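Local coordinates for putative branched-chain amino acid ABC transporter (Rhodospirillum rubrum ATCC 11170, PDB 3HUT), which probably serves as the periplasmic binding protein of a branched-chain amino acid ABC transporter, capturing the ligand for uptake, at residues A[124-135]-A[155-166]; A[145-156]-A[198-206]. One frame throughout, in Å; residues are numbered along the deposited sequence.

Interaction 1: residues A[124-135]-A[155-166]; sequences AFEGPNNAAWMI and SAQAFRKAFELR
Gly-127 lies directly against the backbone of Phe-159, with their CA atoms 3.8 Å apart. A beta carbon on Gly-127 would run into Ser-155 O and Phe-159 N, so the bare glycine permits this approach. The segments of helices 126-135 and 155-165 cross at -38°, with their axes 7.0 Å apart at closest. Small residues fill the middle: Ala-131 CB meets Ala-162 CB at 3.5 Å, and the ring of Pro-128 rests on Ala-158 and Ala-162.

Phe-159 is a knob in the hole formed by Gly-127, Asn-130, Ala-131 and Met-134. Its CG stands anti to the backbone N (chi1 170°), which swings the ring across the other helix. CE1 then reaches Ala-131 CA at 3.4 Å. The selenium of Met-134, a selenomethionine, lies obliquely beside the ring, 3.6 Å from Phe-159 CZ, in a Met-aromatic contact. Further along, Ile-135 CD1 presses on Phe-163 CE1 at 3.4 Å.

At the buried polar start only the side chains stand apart: a water donates to both Glu-126 OE2 and Ser-155 OG. Ser-226 also binds this carboxylate oxygen, and Ser-155 OG bonds to Trp-151 O.

The looser side is the other end, towards solvent. There the exposed Arg-166 leans its aliphatic stem on Ile-135, and its NE passes Ala-132 CB at 3.7 Å. Arg-166 NH1 bonds Ala-162 O at 3.1 Å, from the face of that carbonyl opposite to Arg-166 N.

Met-134, Phe-159 and Phe-163 also touch Val-142 of the sheet, so this is adjacent-helix packing on one face of an alpha/beta lobe, as in periplasmic binding proteins.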
loop_
_atom_site.group_PDB
_atom_site.type_symbol
_atom_site.label_atom_id
_atom_site.label_comp_id
_atom_site.label_asym_id
_atom_site.label_seq_id
_atom_site.Cartn_x
_atom_site.Cartn_y
_atom_site.Cartn_z
ATOM N N ALA A 124 -4.156 -5.116 -7.211
ATOM C CA ALA A 124 -3.836 -5.479 -8.586
ATOM C C ALA A 124 -2.687 -4.683 -9.207
ATOM O O ALA A 124 -2.038 -5.164 -10.140
ATOM C CB ALA A 124 -5.081 -5.346 -9.453
ATOM N N PHE A 125 -2.440 -3.481 -8.689
ATOM C CA PHE A 125 -1.386 -2.609 -9.210
ATOM C C PHE A 125 -0.023 -3.274 -9.414
ATOM O O PHE A 125 0.673 -2.976 -10.385
ATOM C CB PHE A 125 -1.192 -1.389 -8.300
ATOM C CG PHE A 125 -0.126 -0.439 -8.787
ATOM C CD1 PHE A 125 -0.378 0.420 -9.852
ATOM C CD2 PHE A 125 1.146 -0.451 -8.223
ATOM C CE1 PHE A 125 0.623 1.250 -10.349
ATOM C CE2 PHE A 125 2.154 0.374 -8.713
ATOM C CZ PHE A 125 1.893 1.226 -9.780
ATOM N N GLU A 126 0.372 -4.159 -8.507
ATOM C CA GLU A 126 1.676 -4.807 -8.642
ATOM C C GLU A 126 1.740 -5.799 -9.800
ATOM O O GLU A 126 2.826 -6.115 -10.280
ATOM C CB GLU A 126 2.072 -5.519 -7.343
ATOM C CG GLU A 126 1.152 -6.652 -6.939
ATOM C CD GLU A 126 1.673 -7.418 -5.736
ATOM O OE1 GLU A 126 2.707 -7.005 -5.168
ATOM O OE2 GLU A 126 1.045 -8.427 -5.357
ATOM N N GLY A 127 0.583 -6.278 -10.249
ATOM C CA GLY A 127 0.559 -7.232 -11.347
ATOM C C GLY A 127 1.290 -6.748 -12.588
ATOM O O GLY A 127 2.288 -7.340 -12.993
ATOM N N PRO A 128 0.803 -5.677 -13.231
ATOM C CA PRO A 128 1.448 -5.141 -14.432
ATOM C C PRO A 128 2.886 -4.702 -14.152
ATOM O O PRO A 128 3.764 -4.843 -15.000
ATOM C CB PRO A 128 0.549 -3.968 -14.809
ATOM C CG PRO A 128 -0.805 -4.419 -14.336
ATOM C CD PRO A 128 -0.490 -5.013 -12.986
ATOM N N ASN A 129 3.123 -4.163 -12.962
ATOM C CA ASN A 129 4.462 -3.718 -12.594
ATOM C C ASN A 129 5.451 -4.879 -12.659
ATOM O O ASN A 129 6.535 -4.761 -13.238
ATOM C CB ASN A 129 4.455 -3.130 -11.176
ATOM C CG ASN A 129 5.836 -2.678 -10.720
ATOM O OD1 ASN A 129 6.625 -3.466 -10.190
ATOM N ND2 ASN A 129 6.138 -1.403 -10.936
ATOM N N ASN A 130 5.064 -6.013 -12.083
ATOM C CA ASN A 130 5.939 -7.173 -12.066
ATOM C C ASN A 130 6.017 -7.891 -13.400
ATOM O O ASN A 130 7.038 -8.505 -13.724
ATOM C CB ASN A 130 5.512 -8.125 -10.952
ATOM C CG ASN A 130 5.688 -7.507 -9.586
ATOM O OD1 ASN A 130 6.515 -6.607 -9.415
ATOM N ND2 ASN A 130 4.924 -7.978 -8.604
ATOM N N ALA A 131 4.952 -7.821 -14.186
ATOM C CA ALA A 131 4.998 -8.466 -15.495
ATOM C C ALA A 131 6.013 -7.694 -16.340
ATOM O O ALA A 131 6.854 -8.290 -17.012
ATOM C CB ALA A 131 3.624 -8.445 -16.151
ATOM N N ALA A 132 5.946 -6.366 -16.288
ATOM C CA ALA A 132 6.874 -5.526 -17.049
ATOM C C ALA A 132 8.313 -5.769 -16.592
ATOM O O ALA A 132 9.242 -5.778 -17.399
ATOM C CB ALA A 132 6.513 -4.043 -16.881
ATOM N N TRP A 133 8.486 -5.968 -15.290
ATOM C CA TRP A 133 9.800 -6.214 -14.710
ATOM C C TRP A 133 10.390 -7.520 -15.265
ATOM O O TRP A 133 11.540 -7.563 -15.713
ATOM C CB TRP A 133 9.663 -6.288 -13.183
ATOM C CG TRP A 133 10.936 -6.539 -12.408
ATOM C CD1 TRP A 133 12.215 -6.576 -12.892
ATOM C CD2 TRP A 133 11.034 -6.786 -11.001
ATOM N NE1 TRP A 133 13.103 -6.834 -11.870
ATOM C CE2 TRP A 133 12.403 -6.966 -10.699
ATOM C CE3 TRP A 133 10.095 -6.870 -9.963
ATOM C CZ2 TRP A 133 12.857 -7.230 -9.399
ATOM C CZ3 TRP A 133 10.550 -7.132 -8.668
ATOM C CH2 TRP A 133 11.917 -7.307 -8.402
HETATM N N MSE A 134 9.598 -8.583 -15.251
HETATM C CA MSE A 134 10.074 -9.862 -15.758
HETATM C C MSE A 134 10.348 -9.840 -17.262
HETATM O O MSE A 134 11.293 -10.472 -17.735
HETATM C CB MSE A 134 9.083 -10.964 -15.386
HETATM C CG MSE A 134 9.074 -11.238 -13.891
HETATM SE SE MSE A 134 7.842 -12.601 -13.319
HETATM C CE MSE A 134 8.859 -14.161 -13.820
ATOM N N ILE A 135 9.529 -9.114 -18.011
ATOM C CA ILE A 135 9.732 -8.995 -19.454
ATOM C C ILE A 135 11.046 -8.247 -19.644
ATOM O O ILE A 135 11.872 -8.606 -20.488
ATOM C CB ILE A 135 8.594 -8.180 -20.118
ATOM C CG1 ILE A 135 7.282 -8.970 -20.078
ATOM C CG2 ILE A 135 8.979 -7.806 -21.551
ATOM C CD1 ILE A 135 7.249 -10.207 -20.997
ATOM N N SER A 155 -4.449 -9.625 -8.532
ATOM C CA SER A 155 -3.079 -9.335 -8.925
ATOM C C SER A 155 -2.551 -10.366 -9.923
ATOM O O SER A 155 -1.818 -10.023 -10.845
ATOM C CB SER A 155 -2.171 -9.264 -7.691
ATOM O OG SER A 155 -2.068 -10.516 -7.045
ATOM N N ALA A 156 -2.934 -11.629 -9.753
ATOM C CA ALA A 156 -2.482 -12.676 -10.665
ATOM C C ALA A 156 -3.072 -12.469 -12.057
ATOM O O ALA A 156 -2.390 -12.650 -13.063
ATOM C CB ALA A 156 -2.879 -14.058 -10.125
ATOM N N GLN A 157 -4.347 -12.094 -12.111
ATOM C CA GLN A 157 -5.026 -11.858 -13.380
ATOM C C GLN A 157 -4.398 -10.653 -14.082
ATOM O O GLN A 157 -4.145 -10.691 -15.284
ATOM C CB GLN A 157 -6.519 -11.623 -13.128
ATOM C CG GLN A 157 -7.351 -11.245 -14.347
ATOM C CD GLN A 157 -7.259 -12.257 -15.474
ATOM O OE1 GLN A 157 -7.170 -13.464 -15.240
ATOM N NE2 GLN A 157 -7.293 -11.768 -16.708
ATOM N N ALA A 158 -4.131 -9.590 -13.327
ATOM C CA ALA A 158 -3.523 -8.389 -13.894
ATOM C C ALA A 158 -2.107 -8.696 -14.383
ATOM O O ALA A 158 -1.667 -8.177 -15.418
ATOM C CB ALA A 158 -3.499 -7.276 -12.856
ATOM N N PHE A 159 -1.397 -9.546 -13.640
ATOM C CA PHE A 159 -0.042 -9.932 -14.022
ATOM C C PHE A 159 -0.075 -10.725 -15.325
ATOM O O PHE A 159 0.649 -10.413 -16.265
ATOM C CB PHE A 159 0.616 -10.802 -12.945
ATOM C CG PHE A 159 1.925 -11.420 -13.384
ATOM C CD1 PHE A 159 3.120 -10.718 -13.260
ATOM C CD2 PHE A 159 1.948 -12.685 -13.976
ATOM C CE1 PHE A 159 4.319 -11.257 -13.718
ATOM C CE2 PHE A 159 3.144 -13.238 -14.441
ATOM C CZ PHE A 159 4.334 -12.521 -14.314
ATOM N N ARG A 160 -0.907 -11.761 -15.371
ATOM C CA ARG A 160 -0.999 -12.583 -16.574
ATOM C C ARG A 160 -1.358 -11.740 -17.798
ATOM O O ARG A 160 -0.723 -11.851 -18.849
ATOM C CB ARG A 160 -2.026 -13.707 -16.382
ATOM C CG ARG A 160 -1.611 -14.769 -15.357
ATOM C CD ARG A 160 -2.544 -15.977 -15.406
ATOM N NE ARG A 160 -3.913 -15.593 -15.087
ATOM C CZ ARG A 160 -4.458 -15.696 -13.881
ATOM N NH1 ARG A 160 -3.753 -16.191 -12.870
ATOM N NH2 ARG A 160 -5.702 -15.278 -13.683
ATOM N N LYS A 161 -2.363 -10.882 -17.656
ATOM C CA LYS A 161 -2.787 -10.036 -18.764
ATOM C C LYS A 161 -1.648 -9.141 -19.253
ATOM O O LYS A 161 -1.422 -9.016 -20.455
ATOM C CB LYS A 161 -3.979 -9.173 -18.340
ATOM C CG LYS A 161 -4.628 -8.418 -19.486
ATOM C CD LYS A 161 -5.850 -7.643 -19.020
ATOM C CE LYS A 161 -6.523 -6.933 -20.185
ATOM N NZ LYS A 161 -7.738 -6.187 -19.759
ATOM N N ALA A 162 -0.931 -8.524 -18.318
ATOM C CA ALA A 162 0.179 -7.638 -18.668
ATOM C C ALA A 162 1.326 -8.388 -19.336
ATOM O O ALA A 162 1.950 -7.887 -20.277
ATOM C CB ALA A 162 0.688 -6.922 -17.423
ATOM N N PHE A 163 1.608 -9.588 -18.842
ATOM C CA PHE A 163 2.693 -10.394 -19.388
ATOM C C PHE A 163 2.390 -10.797 -20.834
ATOM O O PHE A 163 3.232 -10.643 -21.720
ATOM C CB PHE A 163 2.890 -11.640 -18.516
ATOM C CG PHE A 163 4.207 -12.334 -18.723
ATOM C CD1 PHE A 163 5.402 -11.719 -18.356
ATOM C CD2 PHE A 163 4.249 -13.622 -19.248
ATOM C CE1 PHE A 163 6.623 -12.380 -18.510
ATOM C CE2 PHE A 163 5.465 -14.291 -19.406
ATOM C CZ PHE A 163 6.653 -13.667 -19.034
ATOM N N GLU A 164 1.185 -11.305 -21.070
ATOM C CA GLU A 164 0.781 -11.728 -22.408
ATOM C C GLU A 164 0.683 -10.533 -23.361
ATOM O O GLU A 164 0.918 -10.665 -24.561
ATOM C CB GLU A 164 -0.559 -12.478 -22.334
ATOM C CG GLU A 164 -0.523 -13.698 -21.411
ATOM C CD GLU A 164 -1.866 -14.407 -21.290
ATOM O OE1 GLU A 164 -2.912 -13.737 -21.411
ATOM O OE2 GLU A 164 -1.874 -15.636 -21.053
ATOM N N LEU A 165 0.337 -9.368 -22.826
ATOM C CA LEU A 165 0.239 -8.163 -23.646
ATOM C C LEU A 165 1.621 -7.822 -24.189
ATOM O O LEU A 165 1.749 -7.268 -25.277
ATOM C CB LEU A 165 -0.276 -6.982 -22.816
ATOM C CG LEU A 165 -0.273 -5.615 -23.519
ATOM C CD1 LEU A 165 -1.197 -5.655 -24.725
ATOM C CD2 LEU A 165 -0.715 -4.530 -22.543
ATOM N N ARG A 166 2.651 -8.159 -23.418
ATOM C CA ARG A 166 4.028 -7.891 -23.804
ATOM C C ARG A 166 4.671 -9.045 -24.572
ATOM O O ARG A 166 5.876 -9.047 -24.801
ATOM C CB ARG A 166 4.852 -7.545 -22.558
ATOM C CG ARG A 166 4.400 -6.242 -21.918
ATOM C CD ARG A 166 5.083 -5.963 -20.600
ATOM N NE ARG A 166 4.827 -4.596 -20.145
ATOM C CZ ARG A 166 3.639 -4.131 -19.770
ATOM N NH1 ARG A 166 2.571 -4.915 -19.784
ATOM N NH2 ARG A 166 3.518 -2.867 -19.389
HETATM O O HOH W 1 0.771 -10.566 -6.918
#

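Interaction 2: residues A[145-156]-A[198-206]; sequences IGVTTDWGLSSA and IYLAMAYED
Ile-145 pairs with Leu-200 and Gly-146 with Ala-201 in parallel register, the strand segments running within 3° of each other. Ile-145 N donates to Tyr-199 O at 3.0 Å, almost straight on. Ala-201 N returns a bond to Ile-145 O at 2.7 Å, in the carbonyl plane. Val-147 N closes on Ala-201 O at 2.9 Å.

Ile-145 and Leu-200 lie side by side on one sheet face, where Phe-210 of helix 204-216 touches both. Ile-145 CD1 reaches Ile-198 CG2, and its CG2 is squeezed at 3.2 Å against the terminal methyl (CE) of Met-202, a selenomethionine. An alanine here would probably leave a gap beside the Met-202 methyl and Ile-198 and let the end of Met-202 shift.

Helix 150-165 lies over the other face, giving the three-layer alpha/beta build of a periplasmic binding protein lobe. There Ala-201 CB packs on Ala-156 CB at 4.1 Å. Thr-149 caps the helix by accepting from Gly-152 N.

Trp-151 CG sits between the backbone N and carbonyl carbon (chi1 62°), which brings the ring back over Val-147. Its CH2 edge meets Met-202 C at 3.6 Å. One water links Ser-155 OG to Tyr-199 OH; that hydroxyl probably also bonds to Asn-130.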
loop_
_atom_site.group_PDB
_atom_site.type_symbol
_atom_site.label_atom_id
_atom_site.label_comp_id
_atom_site.label_asym_id
_atom_site.label_seq_id
_atom_site.Cartn_x
_atom_site.Cartn_y
_atom_site.Cartn_z
ATOM N N ILE A 145 1.748 -18.924 -9.818
ATOM C CA ILE A 145 1.133 -19.643 -8.714
ATOM C C ILE A 145 0.517 -18.572 -7.829
ATOM O O ILE A 145 1.222 -17.689 -7.342
ATOM C CB ILE A 145 2.172 -20.432 -7.899
ATOM C CG1 ILE A 145 2.976 -21.343 -8.823
ATOM C CG2 ILE A 145 1.468 -21.262 -6.832
ATOM C CD1 ILE A 145 4.018 -22.160 -8.098
ATOM N N GLY A 146 -0.794 -18.640 -7.629
ATOM C CA GLY A 146 -1.449 -17.635 -6.815
ATOM C C GLY A 146 -2.516 -18.147 -5.864
ATOM O O GLY A 146 -3.229 -19.107 -6.161
ATOM N N VAL A 147 -2.624 -17.488 -4.714
ATOM C CA VAL A 147 -3.604 -17.847 -3.700
ATOM C C VAL A 147 -4.977 -17.335 -4.141
ATOM O O VAL A 147 -5.078 -16.337 -4.861
ATOM C CB VAL A 147 -3.217 -17.242 -2.320
ATOM C CG1 VAL A 147 -3.248 -15.723 -2.384
ATOM C CG2 VAL A 147 -4.156 -17.752 -1.237
ATOM N N THR A 148 -6.031 -18.020 -3.712
ATOM C CA THR A 148 -7.387 -17.649 -4.093
ATOM C C THR A 148 -8.047 -16.539 -3.280
ATOM O O THR A 148 -9.271 -16.478 -3.193
ATOM C CB THR A 148 -8.311 -18.883 -4.084
ATOM O OG1 THR A 148 -8.155 -19.588 -2.848
ATOM C CG2 THR A 148 -7.964 -19.813 -5.237
ATOM N N THR A 149 -7.246 -15.661 -2.687
ATOM C CA THR A 149 -7.799 -14.545 -1.927
ATOM C C THR A 149 -8.157 -13.489 -2.968
ATOM O O THR A 149 -7.756 -13.613 -4.123
ATOM C CB THR A 149 -6.767 -13.961 -0.955
ATOM O OG1 THR A 149 -5.617 -13.524 -1.689
ATOM C CG2 THR A 149 -6.338 -15.011 0.055
ATOM N N ASP A 150 -8.900 -12.455 -2.578
ATOM C CA ASP A 150 -9.275 -11.427 -3.542
ATOM C C ASP A 150 -8.058 -10.723 -4.138
ATOM O O ASP A 150 -7.987 -10.521 -5.351
ATOM C CB ASP A 150 -10.242 -10.410 -2.914
ATOM C CG ASP A 150 -9.704 -9.778 -1.638
ATOM O OD1 ASP A 150 -8.581 -10.124 -1.207
ATOM O OD2 ASP A 150 -10.418 -8.924 -1.061
ATOM N N TRP A 151 -7.093 -10.368 -3.296
ATOM C CA TRP A 151 -5.895 -9.697 -3.788
ATOM C C TRP A 151 -5.033 -10.646 -4.619
ATOM O O TRP A 151 -4.371 -10.226 -5.569
ATOM C CB TRP A 151 -5.067 -9.120 -2.627
ATOM C CG TRP A 151 -4.552 -10.141 -1.651
ATOM C CD1 TRP A 151 -5.192 -10.619 -0.539
ATOM C CD2 TRP A 151 -3.296 -10.831 -1.716
ATOM N NE1 TRP A 151 -4.414 -11.561 0.088
ATOM C CE2 TRP A 151 -3.244 -11.712 -0.613
ATOM C CE3 TRP A 151 -2.210 -10.791 -2.604
ATOM C CZ2 TRP A 151 -2.146 -12.547 -0.368
ATOM C CZ3 TRP A 151 -1.115 -11.625 -2.361
ATOM C CH2 TRP A 151 -1.096 -12.491 -1.249
ATOM N N GLY A 152 -5.047 -11.926 -4.262
ATOM C CA GLY A 152 -4.269 -12.902 -5.002
ATOM C C GLY A 152 -4.793 -13.081 -6.418
ATOM O O GLY A 152 -4.024 -13.088 -7.377
ATOM N N LEU A 153 -6.108 -13.215 -6.553
ATOM C CA LEU A 153 -6.715 -13.399 -7.866
ATOM C C LEU A 153 -6.631 -12.150 -8.738
ATOM O O LEU A 153 -6.320 -12.237 -9.924
ATOM C CB LEU A 153 -8.178 -13.826 -7.718
ATOM C CG LEU A 153 -8.421 -15.217 -7.122
ATOM C CD1 LEU A 153 -9.919 -15.434 -6.906
ATOM C CD2 LEU A 153 -7.859 -16.281 -8.050
ATOM N N SER A 154 -6.902 -10.987 -8.152
ATOM C CA SER A 154 -6.860 -9.742 -8.907
ATOM C C SER A 154 -5.447 -9.423 -9.390
ATOM O O SER A 154 -5.259 -9.005 -10.531
ATOM C CB SER A 154 -7.384 -8.583 -8.053
ATOM O OG SER A 154 -6.529 -8.345 -6.950
ATOM N N SER A 155 -4.449 -9.625 -8.532
ATOM C CA SER A 155 -3.079 -9.335 -8.925
ATOM C C SER A 155 -2.551 -10.366 -9.923
ATOM O O SER A 155 -1.818 -10.023 -10.845
ATOM C CB SER A 155 -2.171 -9.264 -7.691
ATOM O OG SER A 155 -2.068 -10.516 -7.045
ATOM N N ALA A 156 -2.934 -11.629 -9.753
ATOM C CA ALA A 156 -2.482 -12.676 -10.665
ATOM C C ALA A 156 -3.072 -12.469 -12.057
ATOM O O ALA A 156 -2.390 -12.650 -13.063
ATOM C CB ALA A 156 -2.879 -14.058 -10.125
ATOM N N ILE A 198 9.229 -18.308 -12.260
ATOM C CA ILE A 198 7.998 -18.459 -11.498
ATOM C C ILE A 198 7.601 -17.151 -10.821
ATOM O O ILE A 198 8.447 -16.458 -10.247
ATOM C CB ILE A 198 8.172 -19.528 -10.392
ATOM C CG1 ILE A 198 8.606 -20.854 -11.017
ATOM C CG2 ILE A 198 6.866 -19.693 -9.609
ATOM C CD1 ILE A 198 8.960 -21.925 -10.001
ATOM N N TYR A 199 6.318 -16.812 -10.905
ATOM C CA TYR A 199 5.815 -15.613 -10.251
ATOM C C TYR A 199 4.830 -16.075 -9.187
ATOM O O TYR A 199 3.869 -16.780 -9.496
ATOM C CB TYR A 199 5.086 -14.687 -11.228
ATOM C CG TYR A 199 4.543 -13.460 -10.527
ATOM C CD1 TYR A 199 5.409 -12.475 -10.044
ATOM C CD2 TYR A 199 3.176 -13.319 -10.271
ATOM C CE1 TYR A 199 4.933 -11.379 -9.318
ATOM C CE2 TYR A 199 2.687 -12.219 -9.543
ATOM C CZ TYR A 199 3.575 -11.259 -9.071
ATOM O OH TYR A 199 3.119 -10.177 -8.343
ATOM N N LEU A 200 5.068 -15.683 -7.939
ATOM C CA LEU A 200 4.194 -16.088 -6.844
ATOM C C LEU A 200 3.256 -14.987 -6.357
ATOM O O LEU A 200 3.701 -13.977 -5.811
ATOM C CB LEU A 200 5.032 -16.574 -5.653
ATOM C CG LEU A 200 5.970 -17.763 -5.902
ATOM C CD1 LEU A 200 6.741 -18.098 -4.624
ATOM C CD2 LEU A 200 5.148 -18.961 -6.374
ATOM N N ALA A 201 1.960 -15.185 -6.556
ATOM C CA ALA A 201 0.975 -14.228 -6.080
ATOM C C ALA A 201 0.478 -14.816 -4.771
ATOM O O ALA A 201 -0.636 -15.344 -4.699
ATOM C CB ALA A 201 -0.174 -14.103 -7.080
HETATM N N MSE A 202 1.327 -14.769 -3.748
HETATM C CA MSE A 202 0.950 -15.298 -2.448
HETATM C C MSE A 202 1.750 -14.644 -1.325
HETATM O O MSE A 202 2.689 -13.875 -1.575
HETATM C CB MSE A 202 1.128 -16.822 -2.403
HETATM C CG MSE A 202 2.554 -17.339 -2.414
HETATM SE SE MSE A 202 2.616 -19.297 -2.433
HETATM C CE MSE A 202 2.460 -19.527 -4.316
ATOM N N ALA A 203 1.368 -14.949 -0.087
ATOM C CA ALA A 203 2.009 -14.369 1.085
ATOM C C ALA A 203 3.156 -15.226 1.603
ATOM O O ALA A 203 3.252 -16.413 1.295
ATOM C CB ALA A 203 0.969 -14.142 2.185
ATOM N N TYR A 204 4.009 -14.613 2.415
ATOM C CA TYR A 204 5.180 -15.289 2.952
ATOM C C TYR A 204 4.936 -16.596 3.696
ATOM O O TYR A 204 5.720 -17.538 3.551
ATOM C CB TYR A 204 5.980 -14.328 3.845
ATOM C CG TYR A 204 5.249 -13.855 5.083
ATOM C CD1 TYR A 204 5.221 -14.631 6.241
ATOM C CD2 TYR A 204 4.596 -12.623 5.100
ATOM C CE1 TYR A 204 4.561 -14.187 7.391
ATOM C CE2 TYR A 204 3.937 -12.169 6.237
ATOM C CZ TYR A 204 3.923 -12.955 7.380
ATOM O OH TYR A 204 3.277 -12.504 8.507
ATOM N N GLU A 205 3.859 -16.677 4.474
ATOM C CA GLU A 205 3.599 -17.902 5.236
ATOM C C GLU A 205 3.368 -19.131 4.364
ATOM O O GLU A 205 3.640 -20.254 4.796
ATOM C CB GLU A 205 2.407 -17.732 6.188
ATOM C CG GLU A 205 1.083 -17.546 5.489
ATOM C CD GLU A 205 0.715 -16.091 5.322
ATOM O OE1 GLU A 205 1.632 -15.239 5.268
ATOM O OE2 GLU A 205 -0.500 -15.803 5.237
ATOM N N ASP A 206 2.855 -18.929 3.153
ATOM C CA ASP A 206 2.617 -20.037 2.227
ATOM C C ASP A 206 3.789 -20.199 1.262
ATOM O O ASP A 206 4.145 -21.316 0.881
ATOM C CB ASP A 206 1.336 -19.815 1.405
ATOM C CG ASP A 206 0.074 -19.931 2.241
ATOM O OD1 ASP A 206 0.081 -20.704 3.220
ATOM O OD2 ASP A 206 -0.930 -19.264 1.906
HETATM O O HOH W 1 0.771 -10.566 -6.918
#

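From the N terminus, helix 126-136 comes first, then strand 141-147, helix 150-165 and, after another strand and helix, strand 197-201. Interaction 1 closes the short loop from the first helix, through the strand, to the next helix. Interaction 2 starts within that loop and closes a longer one, spanning strand 169-176 and helix 184-193. The two therefore cross. Both segment pairs include Ser-155 and Ala-156; the centres of the two interactions lie about 13 Å apart. Interaction 1 joins two helices on one sheet face; interaction 2 joins neighbouring strands and sets the start of helix 150-165 on the second of them. The Phe-159 ring stacks on Tyr-199, and one water serves both contacts, tying helix layer to sheet.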